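Local coordinates for integron gene cassette protein HFX_CASS2 (Uncultured bacterium, PDB 3FXH), which is of unknown function, encoded by a mobile integron gene cassette, and folds as an all-helical protein that pairs with a second copy of itself, at residues I63-L66 and A67-S71; E33-R36 and E37-L41; H54-E58 and Q59-I63; S91-I94 and E95-G99; A120-I123 and C124-I127. All blocks are in the same frame, centred on the assembly; numbering follows the deposited sequence.

Contact 1 of 5, residues I63-L66 and A67-S71; sequences IAFL and AEKYS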
# COMPACT_ATOMS: atom_id res chain seq x y z
N ILE A 63 -5.36 -0.47 -14.83
CA ILE A 63 -6.32 -1.24 -14.03
C ILE A 63 -7.08 -2.25 -14.88
O ILE A 63 -7.21 -3.42 -14.51
CB ILE A 63 -7.27 -0.33 -13.24
CG1 ILE A 63 -6.46 0.54 -12.26
CG2 ILE A 63 -8.26 -1.16 -12.43
CD1 ILE A 63 -5.71 -0.27 -11.24
N ALA A 64 -7.55 -1.81 -16.04
CA ALA A 64 -8.20 -2.72 -16.99
C ALA A 64 -7.30 -3.91 -17.31
O ALA A 64 -7.76 -5.05 -17.39
CB ALA A 64 -8.58 -1.97 -18.26
N PHE A 65 -6.02 -3.64 -17.51
CA PHE A 65 -5.07 -4.70 -17.82
C PHE A 65 -5.02 -5.75 -16.71
O PHE A 65 -5.09 -6.95 -16.99
CB PHE A 65 -3.68 -4.14 -18.12
CG PHE A 65 -2.66 -5.20 -18.40
CD1 PHE A 65 -1.94 -5.79 -17.37
CD2 PHE A 65 -2.42 -5.62 -19.71
CE1 PHE A 65 -1.02 -6.79 -17.61
CE2 PHE A 65 -1.49 -6.61 -19.97
CZ PHE A 65 -0.78 -7.19 -18.93
N LEU A 66 -4.91 -5.31 -15.46
CA LEU A 66 -4.88 -6.22 -14.32
C LEU A 66 -6.18 -7.01 -14.24
O LEU A 66 -6.18 -8.23 -14.03
CB LEU A 66 -4.69 -5.45 -13.01
CG LEU A 66 -3.38 -4.70 -12.77
CD1 LEU A 66 -3.35 -4.19 -11.34
CD2 LEU A 66 -2.17 -5.57 -13.05
N ALA A 67 -7.30 -6.30 -14.39
CA ALA A 67 -8.62 -6.91 -14.29
C ALA A 67 -8.76 -8.06 -15.28
O ALA A 67 -9.38 -9.09 -15.00
CB ALA A 67 -9.71 -5.87 -14.54
N GLU A 68 -8.16 -7.87 -16.46
CA GLU A 68 -8.28 -8.82 -17.55
C GLU A 68 -7.26 -9.93 -17.40
O GLU A 68 -7.61 -11.11 -17.44
CB GLU A 68 -8.09 -8.10 -18.89
CG GLU A 68 -8.16 -9.02 -20.10
CD GLU A 68 -9.55 -9.54 -20.35
OE1 GLU A 68 -10.44 -8.72 -20.66
OE2 GLU A 68 -9.77 -10.77 -20.25
N LYS A 69 -5.99 -9.57 -17.24
CA LYS A 69 -4.94 -10.58 -17.13
C LYS A 69 -5.20 -11.53 -15.97
O LYS A 69 -5.04 -12.74 -16.09
CB LYS A 69 -3.56 -9.94 -16.99
CG LYS A 69 -2.45 -10.96 -16.75
CD LYS A 69 -1.08 -10.38 -17.05
CE LYS A 69 -0.03 -11.46 -17.18
NZ LYS A 69 1.25 -10.91 -17.70
N TYR A 70 -5.61 -10.97 -14.84
CA TYR A 70 -5.77 -11.76 -13.63
C TYR A 70 -7.23 -12.04 -13.29
O TYR A 70 -7.56 -12.32 -12.13
CB TYR A 70 -5.05 -11.07 -12.48
CG TYR A 70 -3.58 -10.91 -12.77
CD1 TYR A 70 -2.72 -12.00 -12.74
CD2 TYR A 70 -3.06 -9.67 -13.11
CE1 TYR A 70 -1.37 -11.85 -13.02
CE2 TYR A 70 -1.71 -9.51 -13.39
CZ TYR A 70 -0.87 -10.60 -13.35
OH TYR A 70 0.46 -10.43 -13.63
N SER A 71 -8.08 -12.01 -14.30
CA SER A 71 -9.52 -12.14 -14.12
C SER A 71 -9.93 -13.43 -13.41
O SER A 71 -11.00 -13.50 -12.82
CB SER A 71 -10.25 -12.03 -15.46
OG SER A 71 -9.90 -13.12 -16.30

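Contact 2 of 5, residues E33-R36 and E37-L41; sequences EIIR and EICRL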
# COMPACT_ATOMS: atom_id res chain seq x y z
N GLU A 33 -8.89 -0.86 -2.55
CA GLU A 33 -9.09 -2.14 -3.21
C GLU A 33 -7.97 -2.48 -4.20
O GLU A 33 -7.54 -3.63 -4.29
CB GLU A 33 -10.44 -2.16 -3.93
CG GLU A 33 -10.55 -3.23 -4.98
CD GLU A 33 -11.98 -3.51 -5.36
OE1 GLU A 33 -12.41 -3.09 -6.45
OE2 GLU A 33 -12.69 -4.15 -4.56
N ILE A 34 -7.52 -1.50 -4.96
CA ILE A 34 -6.40 -1.75 -5.85
C ILE A 34 -5.19 -2.21 -5.07
O ILE A 34 -4.54 -3.18 -5.43
CB ILE A 34 -6.03 -0.51 -6.68
CG1 ILE A 34 -7.14 -0.20 -7.68
CG2 ILE A 34 -4.71 -0.74 -7.41
CD1 ILE A 34 -7.06 1.23 -8.26
N ILE A 35 -4.85 -1.48 -4.01
CA ILE A 35 -3.69 -1.84 -3.21
C ILE A 35 -3.82 -3.28 -2.69
O ILE A 35 -2.90 -4.08 -2.83
CB ILE A 35 -3.44 -0.85 -2.05
CG1 ILE A 35 -3.10 0.54 -2.62
CG2 ILE A 35 -2.32 -1.38 -1.12
CD1 ILE A 35 -2.86 1.63 -1.56
N ARG A 36 -4.98 -3.61 -2.14
CA ARG A 36 -5.24 -4.98 -1.66
C ARG A 36 -5.01 -6.04 -2.75
O ARG A 36 -4.33 -7.02 -2.52
CB ARG A 36 -6.67 -5.10 -1.11
CG ARG A 36 -7.05 -6.51 -0.66
CD ARG A 36 -8.55 -6.66 -0.45
NE ARG A 36 -9.27 -6.75 -1.72
CZ ARG A 36 -10.30 -5.98 -2.06
NH1 ARG A 36 -10.72 -5.05 -1.22
NH2 ARG A 36 -10.90 -6.15 -3.22
N GLU A 37 -5.58 -5.84 -3.93
CA GLU A 37 -5.48 -6.85 -4.99
C GLU A 37 -4.08 -6.95 -5.59
O GLU A 37 -3.63 -8.02 -5.98
CB GLU A 37 -6.52 -6.60 -6.06
CG GLU A 37 -7.93 -6.82 -5.52
CD GLU A 37 -8.13 -8.25 -5.04
OE1 GLU A 37 -7.82 -9.20 -5.80
OE2 GLU A 37 -8.60 -8.43 -3.89
N ILE A 38 -3.37 -5.83 -5.64
CA ILE A 38 -1.99 -5.88 -6.10
C ILE A 38 -1.17 -6.63 -5.07
O ILE A 38 -0.33 -7.46 -5.44
CB ILE A 38 -1.41 -4.47 -6.36
CG1 ILE A 38 -2.09 -3.83 -7.56
CG2 ILE A 38 0.09 -4.56 -6.64
CD1 ILE A 38 -1.56 -2.40 -7.86
N CYS A 39 -1.41 -6.37 -3.78
CA CYS A 39 -0.71 -7.16 -2.77
C CYS A 39 -0.95 -8.65 -2.99
O CYS A 39 -0.01 -9.44 -2.91
CB CYS A 39 -1.12 -6.76 -1.35
SG CYS A 39 -0.41 -5.18 -0.83
N ARG A 40 -2.19 -9.05 -3.25
CA ARG A 40 -2.46 -10.47 -3.57
C ARG A 40 -1.65 -10.96 -4.77
O ARG A 40 -1.11 -12.06 -4.74
CB ARG A 40 -3.94 -10.73 -3.85
CG ARG A 40 -4.88 -10.45 -2.70
CD ARG A 40 -6.30 -10.80 -3.13
NE ARG A 40 -6.44 -12.25 -3.33
CZ ARG A 40 -7.28 -12.81 -4.19
NH1 ARG A 40 -8.06 -12.05 -4.94
NH2 ARG A 40 -7.34 -14.14 -4.30
N LEU A 41 -1.59 -10.16 -5.84
CA LEU A 41 -0.80 -10.57 -7.01
C LEU A 41 0.64 -10.79 -6.59
O LEU A 41 1.26 -11.77 -6.97
CB LEU A 41 -0.85 -9.52 -8.12
CG LEU A 41 -2.23 -9.31 -8.73
CD1 LEU A 41 -2.25 -8.12 -9.67
CD2 LEU A 41 -2.62 -10.60 -9.46

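Contact 3 of 5, residues H54-E58 and Q59-I63; sequences HELSE and QERFI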
# COMPACT_ATOMS: atom_id res chain seq x y z
N HIS A 54 4.69 1.63 -17.16
CA HIS A 54 4.62 3.00 -17.67
C HIS A 54 3.79 3.10 -18.96
O HIS A 54 3.09 4.09 -19.18
CB HIS A 54 6.04 3.59 -17.86
CG HIS A 54 6.67 4.03 -16.58
ND1 HIS A 54 6.28 5.17 -15.91
CD2 HIS A 54 7.63 3.45 -15.82
CE1 HIS A 54 6.97 5.28 -14.79
NE2 HIS A 54 7.80 4.25 -14.71
N GLU A 55 3.86 2.07 -19.79
CA GLU A 55 3.09 2.03 -21.03
C GLU A 55 1.58 1.95 -20.73
O GLU A 55 0.80 2.75 -21.24
CB GLU A 55 3.54 0.85 -21.89
CG GLU A 55 2.64 0.53 -23.08
CD GLU A 55 3.21 -0.59 -23.95
OE1 GLU A 55 4.40 -0.92 -23.78
OE2 GLU A 55 2.46 -1.13 -24.80
N LEU A 56 1.20 0.99 -19.90
CA LEU A 56 -0.21 0.83 -19.53
C LEU A 56 -0.79 2.08 -18.87
O LEU A 56 -1.91 2.49 -19.17
CB LEU A 56 -0.37 -0.37 -18.60
CG LEU A 56 0.00 -1.71 -19.26
CD1 LEU A 56 -0.06 -2.84 -18.25
CD2 LEU A 56 -0.92 -1.98 -20.43
N SER A 57 -0.03 2.69 -17.97
CA SER A 57 -0.48 3.87 -17.25
C SER A 57 -0.65 5.05 -18.20
O SER A 57 -1.63 5.78 -18.12
CB SER A 57 0.51 4.24 -16.14
OG SER A 57 0.64 3.17 -15.22
N GLU A 58 0.34 5.24 -19.07
CA GLU A 58 0.29 6.32 -20.05
C GLU A 58 -0.93 6.16 -20.96
O GLU A 58 -1.55 7.15 -21.38
CB GLU A 58 1.58 6.32 -20.87
CG GLU A 58 1.55 7.16 -22.12
CD GLU A 58 2.87 7.09 -22.88
OE1 GLU A 58 3.69 6.19 -22.58
OE2 GLU A 58 3.08 7.94 -23.78
N GLN A 59 -1.28 4.92 -21.27
CA GLN A 59 -2.43 4.63 -22.10
C GLN A 59 -3.68 4.56 -21.22
O GLN A 59 -4.75 4.16 -21.68
CB GLN A 59 -2.24 3.32 -22.84
CG GLN A 59 -1.21 3.39 -23.97
CD GLN A 59 -0.75 2.01 -24.40
OE1 GLN A 59 -1.46 1.02 -24.21
NE2 GLN A 59 0.44 1.94 -24.97
N GLU A 60 -3.52 4.91 -19.96
CA GLU A 60 -4.63 4.97 -19.02
C GLU A 60 -5.43 3.67 -19.00
O GLU A 60 -6.66 3.70 -19.07
CB GLU A 60 -5.54 6.17 -19.36
CG GLU A 60 -4.80 7.50 -19.55
CD GLU A 60 -5.71 8.71 -19.33
OE1 GLU A 60 -6.95 8.54 -19.37
OE2 GLU A 60 -5.19 9.82 -19.10
N ARG A 61 -4.74 2.53 -18.89
CA ARG A 61 -5.41 1.23 -18.90
C ARG A 61 -4.71 0.19 -18.01
O ARG A 61 -4.82 -1.02 -18.23
CB ARG A 61 -5.59 0.72 -20.33
CG ARG A 61 -4.34 0.15 -20.98
CD ARG A 61 -4.61 -0.20 -22.45
NE ARG A 61 -3.37 -0.44 -23.18
CZ ARG A 61 -2.89 -1.64 -23.46
NH1 ARG A 61 -3.55 -2.73 -23.10
NH2 ARG A 61 -1.74 -1.76 -24.12
N PHE A 62 -4.00 0.67 -17.00
CA PHE A 62 -3.30 -0.21 -16.09
C PHE A 62 -4.30 -1.08 -15.33
O PHE A 62 -4.13 -2.30 -15.22
CB PHE A 62 -2.45 0.60 -15.12
CG PHE A 62 -1.89 -0.18 -13.99
CD1 PHE A 62 -0.96 -1.20 -14.21
CD2 PHE A 62 -2.27 0.10 -12.68
CE1 PHE A 62 -0.44 -1.94 -13.14
CE2 PHE A 62 -1.74 -0.63 -11.60
CZ PHE A 62 -0.83 -1.65 -11.83
N ILE A 63 -5.36 -0.47 -14.83
CA ILE A 63 -6.32 -1.24 -14.03
C ILE A 63 -7.08 -2.25 -14.88
O ILE A 63 -7.21 -3.42 -14.51
CB ILE A 63 -7.27 -0.33 -13.24
CG1 ILE A 63 -6.46 0.54 -12.26
CG2 ILE A 63 -8.26 -1.16 -12.43
CD1 ILE A 63 -5.71 -0.27 -11.24

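Contact 4 of 5, residues S91-I94 and E95-G99; sequences SSFI and ENAFG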
# COMPACT_ATOMS: atom_id res chain seq x y z
N SER A 91 -13.52 4.98 -11.99
CA SER A 91 -12.56 4.19 -12.74
C SER A 91 -11.75 5.06 -13.71
O SER A 91 -10.54 4.90 -13.83
CB SER A 91 -13.26 3.05 -13.49
OG SER A 91 -13.97 2.23 -12.56
N SER A 92 -12.42 5.97 -14.40
CA SER A 92 -11.74 6.87 -15.32
C SER A 92 -10.79 7.81 -14.57
O SER A 92 -9.69 8.07 -15.03
CB SER A 92 -12.76 7.68 -16.13
OG SER A 92 -13.53 6.84 -16.96
N PHE A 93 -11.23 8.32 -13.42
CA PHE A 93 -10.35 9.17 -12.60
C PHE A 93 -9.10 8.40 -12.21
O PHE A 93 -7.99 8.90 -12.34
CB PHE A 93 -11.04 9.67 -11.33
CG PHE A 93 -10.09 10.32 -10.35
CD1 PHE A 93 -9.80 11.68 -10.43
CD2 PHE A 93 -9.48 9.58 -9.35
CE1 PHE A 93 -8.92 12.28 -9.53
CE2 PHE A 93 -8.59 10.16 -8.45
CZ PHE A 93 -8.32 11.52 -8.54
N ILE A 94 -9.29 7.18 -11.72
CA ILE A 94 -8.16 6.35 -11.32
C ILE A 94 -7.21 6.03 -12.48
O ILE A 94 -6.00 6.21 -12.35
CB ILE A 94 -8.64 5.08 -10.59
CG1 ILE A 94 -9.29 5.45 -9.26
CG2 ILE A 94 -7.47 4.10 -10.35
CD1 ILE A 94 -9.95 4.29 -8.58
N GLU A 95 -7.75 5.56 -13.61
CA GLU A 95 -6.90 5.27 -14.77
C GLU A 95 -6.09 6.49 -15.22
O GLU A 95 -4.91 6.38 -15.56
CB GLU A 95 -7.73 4.74 -15.94
CG GLU A 95 -8.43 3.42 -15.66
CD GLU A 95 -7.52 2.21 -15.79
OE1 GLU A 95 -6.32 2.29 -15.40
OE2 GLU A 95 -8.00 1.16 -16.26
N ASN A 96 -6.74 7.65 -15.26
CA ASN A 96 -6.07 8.87 -15.65
C ASN A 96 -5.03 9.27 -14.61
O ASN A 96 -3.95 9.78 -14.94
CB ASN A 96 -7.08 10.01 -15.85
CG ASN A 96 -6.41 11.36 -16.03
OD1 ASN A 96 -6.01 11.73 -17.13
ND2 ASN A 96 -6.28 12.10 -14.94
N ALA A 97 -5.35 9.04 -13.35
CA ALA A 97 -4.44 9.39 -12.26
C ALA A 97 -3.15 8.58 -12.36
O ALA A 97 -2.06 9.11 -12.17
CB ALA A 97 -5.11 9.21 -10.92
N PHE A 98 -3.26 7.29 -12.68
CA PHE A 98 -2.05 6.49 -12.90
C PHE A 98 -1.21 7.08 -14.03
O PHE A 98 0.01 7.18 -13.93
CB PHE A 98 -2.40 5.04 -13.22
CG PHE A 98 -2.52 4.17 -12.00
CD1 PHE A 98 -1.40 3.59 -11.43
CD2 PHE A 98 -3.76 3.93 -11.43
CE1 PHE A 98 -1.51 2.79 -10.31
CE2 PHE A 98 -3.88 3.14 -10.32
CZ PHE A 98 -2.75 2.57 -9.74
N GLY A 99 -1.88 7.45 -15.12
CA GLY A 99 -1.21 8.04 -16.26
C GLY A 99 -0.44 9.28 -15.86
O GLY A 99 0.74 9.42 -16.21

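Contact 5 of 5, residues A120-I123 and C124-I127; sequences AINI and CLAI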
# COMPACT_ATOMS: atom_id res chain seq x y z
N ALA A 120 3.17 0.80 -8.49
CA ALA A 120 1.74 1.10 -8.55
C ALA A 120 1.16 1.34 -7.16
O ALA A 120 0.28 2.21 -6.99
CB ALA A 120 0.99 -0.02 -9.26
N ILE A 121 1.61 0.59 -6.17
CA ILE A 121 1.13 0.80 -4.80
C ILE A 121 1.52 2.19 -4.29
O ILE A 121 0.71 2.90 -3.67
CB ILE A 121 1.63 -0.29 -3.88
CG1 ILE A 121 0.91 -1.62 -4.21
CG2 ILE A 121 1.47 0.10 -2.42
CD1 ILE A 121 1.46 -2.80 -3.45
N ASN A 122 2.76 2.59 -4.55
CA ASN A 122 3.19 3.94 -4.18
C ASN A 122 2.36 5.03 -4.87
O ASN A 122 1.98 6.01 -4.25
CB ASN A 122 4.69 4.13 -4.46
CG ASN A 122 5.55 3.49 -3.39
OD1 ASN A 122 5.69 4.02 -2.30
ND2 ASN A 122 6.13 2.32 -3.69
N ILE A 123 2.07 4.83 -6.16
CA ILE A 123 1.25 5.78 -6.90
C ILE A 123 -0.17 5.81 -6.31
O ILE A 123 -0.76 6.89 -6.17
CB ILE A 123 1.27 5.49 -8.41
CG1 ILE A 123 2.64 5.91 -8.99
CG2 ILE A 123 0.17 6.28 -9.14
CD1 ILE A 123 2.88 5.52 -10.44
N CYS A 124 -0.68 4.65 -5.90
CA CYS A 124 -1.98 4.63 -5.22
C CYS A 124 -2.01 5.60 -4.04
O CYS A 124 -3.01 6.27 -3.82
CB CYS A 124 -2.35 3.23 -4.74
SG CYS A 124 -2.93 2.17 -6.10
N LEU A 125 -0.93 5.67 -3.26
CA LEU A 125 -0.90 6.58 -2.11
C LEU A 125 -0.91 8.03 -2.57
O LEU A 125 -1.51 8.89 -1.94
CB LEU A 125 0.31 6.32 -1.20
CG LEU A 125 0.54 4.86 -0.79
CD1 LEU A 125 1.90 4.70 -0.11
CD2 LEU A 125 -0.56 4.38 0.13
N ALA A 126 -0.23 8.31 -3.67
CA ALA A 126 -0.25 9.66 -4.22
C ALA A 126 -1.68 10.00 -4.65
O ALA A 126 -2.11 11.13 -4.50
CB ALA A 126 0.71 9.78 -5.39
N ILE A 127 -2.41 9.01 -5.15
CA ILE A 127 -3.77 9.23 -5.63
C ILE A 127 -4.70 9.48 -4.44
O ILE A 127 -5.58 10.35 -4.50
CB ILE A 127 -4.26 8.04 -6.49
CG1 ILE A 127 -3.44 7.95 -7.77
CG2 ILE A 127 -5.75 8.17 -6.86
CD1 ILE A 127 -3.77 6.71 -8.64

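Contact 1 of 5, residues I63-L66 and A67-S71
F65 and K69 both swing CG anti to the backbone N (chi1 178° and 174°), which sends the two side chains out side by side from neighbouring turns of helix 62-69. The lysine then runs extended along the phenylalanine: its CB sits over one face of the ring, and its CD passes 3.6 Å from F65 CE1, so the aliphatic part of the chain does the touching and NZ continues beyond it. K69 also serves a second ring, for its CG lies 3.6 Å above the plane of Y70, over the middle of the tyrosine.

Y70 itself turns the other way, CG beside its own backbone N at chi1 -59°. This brings CE2 to 4.0 Å from L66 CD2 and leaves the ring edge close to L66 O, which accepts from Y70 N at 2.9 Å. Y70 is where the chain first departs from helical angles. The turn before it is still helical, with K69 N meeting F65 O at 2.8 Å in an almost straight bond, while S71 OG makes a weak bond back to E68 O.

Trading the tyrosine for an alanine would probably leave L66 CD2 and K69 CG without the ring they lean on, and would strip L41 and H46 of a neighbour. M48, Q52 and L56 touch F65 from outside. At this C-terminal end of helix 62-69 the aromatic rings are met by lysine methylenes and a leucine methyl, so the side-chain contact is chiefly apolar, and the polar bonding across it is left to the backbone.

Contact 2 of 5, residues E33-R36 and E37-L41
R36 NE points straight at E37 OE2, 2.8 Å away with an N-H...O angle of 166°, and the oxygen receives it on its anti lone pair, in the plane of the guanidinium. The carboxylate is turned 65° from that plane, so this is no flat, two-pronged pairing: R36 NH2 adds a weak second bond to the same oxygen. NH2 has a better salt bridge at 3.0 Å to E33 OE2, met on the anti side but well out of the carboxylate plane. The other oxygen, E37 OE1, uses its syn lone pair for R40 NH1, also at 3.0 Å. Bends at chi3 in both arginines and at chi2 in E37, whose CG stands beside the backbone N (chi1 -67°), gather these ends on one side of helix 24-43.

E33, R36, E37 and R40 thus form a salt-bridge network of two i to i+3 pairs, E33-R36 and E37-R40, joined by the adjacent pair R36-E37, on a helix whose amides are regularly bonded, as from E37 N to E33 O at 3.0 Å. Here the acids are buried, and the alternation of charges probably steadies both glutamates in their ionised form.

A second shell fixes the network. The backbone of 73-78 runs past it: E33 takes the amides of Y77 and Y78, E37 OE1 that of K75, while R36 NH2 and R40 NH1 give to the carbonyls of K75 and T73. R40 NE reaches G111 O of the second subunit. On another side of the helix I34 and I38 lie alongside each other, I34 CG2 to I38 CD1 3.6 Å, against I63, L66 and helix 116-131.

Contact 3 of 5, residues H54-E58 and Q59-I63
R61 N to L56 O at 2.8 Å and E60 N to S57 O at 2.8 Å are the paired bonds of a Schellman motif, which ends helix 50-58 with E60 at positive phi as its C-prime residue. The first is fairly straight (163°); in the second the amide comes in above the carbonyl plane of S57. Q59 N still bonds E55 O in the helical manner.

Over this turn R61 grips Q59 OE1 side-on with two nitrogens, NE at 2.6 Å and NH2 at 2.8 Å. Both bonds lie in the amide plane and in the guanidinium plane, which sets the two flat groups edge to edge. R61 CG stands between its backbone N and carbonyl carbon (chi1 77°), and the chain extends to NE, laying the guanidinium beside Q59. E55 runs alongside Q59, its carboxylate beyond salt-bridge distance of the arginine.

R61 is at the N-cap position of helix 62-69, and F62, the first residue of that helix, is buried. Its CB packs on L56 CB and lies near S57 OG, whose hydroxyl is bonded to F53 O. The ring continues to F53, F98 and A120 in the core.

L56 touches both: CD1 lies at the edge of the F62 ring, while CD2 rests over one face of the R61 guanidinium, 3.6 Å from R61 CZ.

Contact 4 of 5, residues S91-I94 and E95-G99
The F98 ring takes the I94 side chain at its edge: methyl CG2 of I94 lies in the ring plane, 3.7 Å from F98 CE2, and I94 O also approaches near that plane, 3.3 Å from F98 CD2. I94 and F98 run side by side in the same direction, one turn apart. The isoleucine puts CG2 anti to its backbone N and CG1 beside it (chi1 -66°), so it is the CG2 branch that reaches forward to the phenylalanine. The ring of F98 goes on to meet that of F62 with their planes at about 50°, and F53, S57 and C124 also pack on it. An alanine in place of F98 is likely to open a gap beside I94 CG2 and leave F62 and C124 without the ring they pack against.

F93, the other ring, passes A97 CB obliquely, F93 CE2 to A97 CB 4.4 Å, a light contact; M22, I127 and I131 touch it from beyond the helix.

E95 is polar but engaged. Its CG folds back to 3.2 Å from S91 O, the carbonyl that E95 N bonds at 2.9 Å and a nearly straight 172°. Bent at chi2, the chain then carries both carboxylate oxygens to the start of helix 62-69, where OE1 accepts from I63 N and OE2 from A64 N. One acid thus takes two amides of the first turn, and its charge probably also suits the positive end of that helix dipole.

The result is an amphipathic stretch of helix 88-102 in an all-helical bundle, its apolar side turned to helices 24-43 and 116-131 and one glutamate accepting two amides at the start of helix 62-69.

Contact 5 of 5, residues A120-I123 and C124-I127
N122 O is shared by two amides: A126 N bonds it at 3.2 Å in the regular helical way, and L125 N adds a weak bond at 3.1 Å. L125 N also holds I121 O, at 3.2 Å, so it divides itself between two carbonyls. The shortest link is C124 N to A120 O, 2.8 Å and 156°, and I127 N meets I123 O at 2.9 Å.

Among the side chains, I123 and I127 cross at a slant. I123 sets CG1 beside the backbone N (chi1 -73°) and sends CG2 forward, 4.0 Å from I127 CD1. I127 CG1 in turn lies 3.3 Å from I123 O, the methylene passing close by the carbonyl. N122 stays buried: its ND2 turns back along the helix to L118 O, and the side chain packs on F110 and L112.

Helix 116-131 is covered on several sides. C124 and A120 lie against helix 24-43, touching I34, I35, V31 and I38; I127 and I123 rest on A97 and H101 of helix 88-102; F53 of helix 50-58 reaches A120 and I123. I121, N122 and L125 pack on I35, R36 and H32 of the second subunit, so the helix serves both the core and the dimer interface.

Contacts 2 and 5 are the buried pair; they pack directly on each other, and both reach the second subunit. Contacts 1, 3 and 4 are partly exposed and do not touch that subunit. Contacts 1 and 3 meet on helix 62-69, sharing I63 at its beginning, and contact 4 is tied to the same spot through E95. I34 of contact 2 links the inner sides, touching I63, I94, F98 and C124. Chemistry follows place: contact 2 buries a charged network, contact 5 has mostly apolar side chains, contact 3 closes a helix with polar turn bonds, and contacts 1 and 4 set aromatic rings against aliphatic neighbours. Contacts 1 and 5, about 18 Å apart between centres, do not touch.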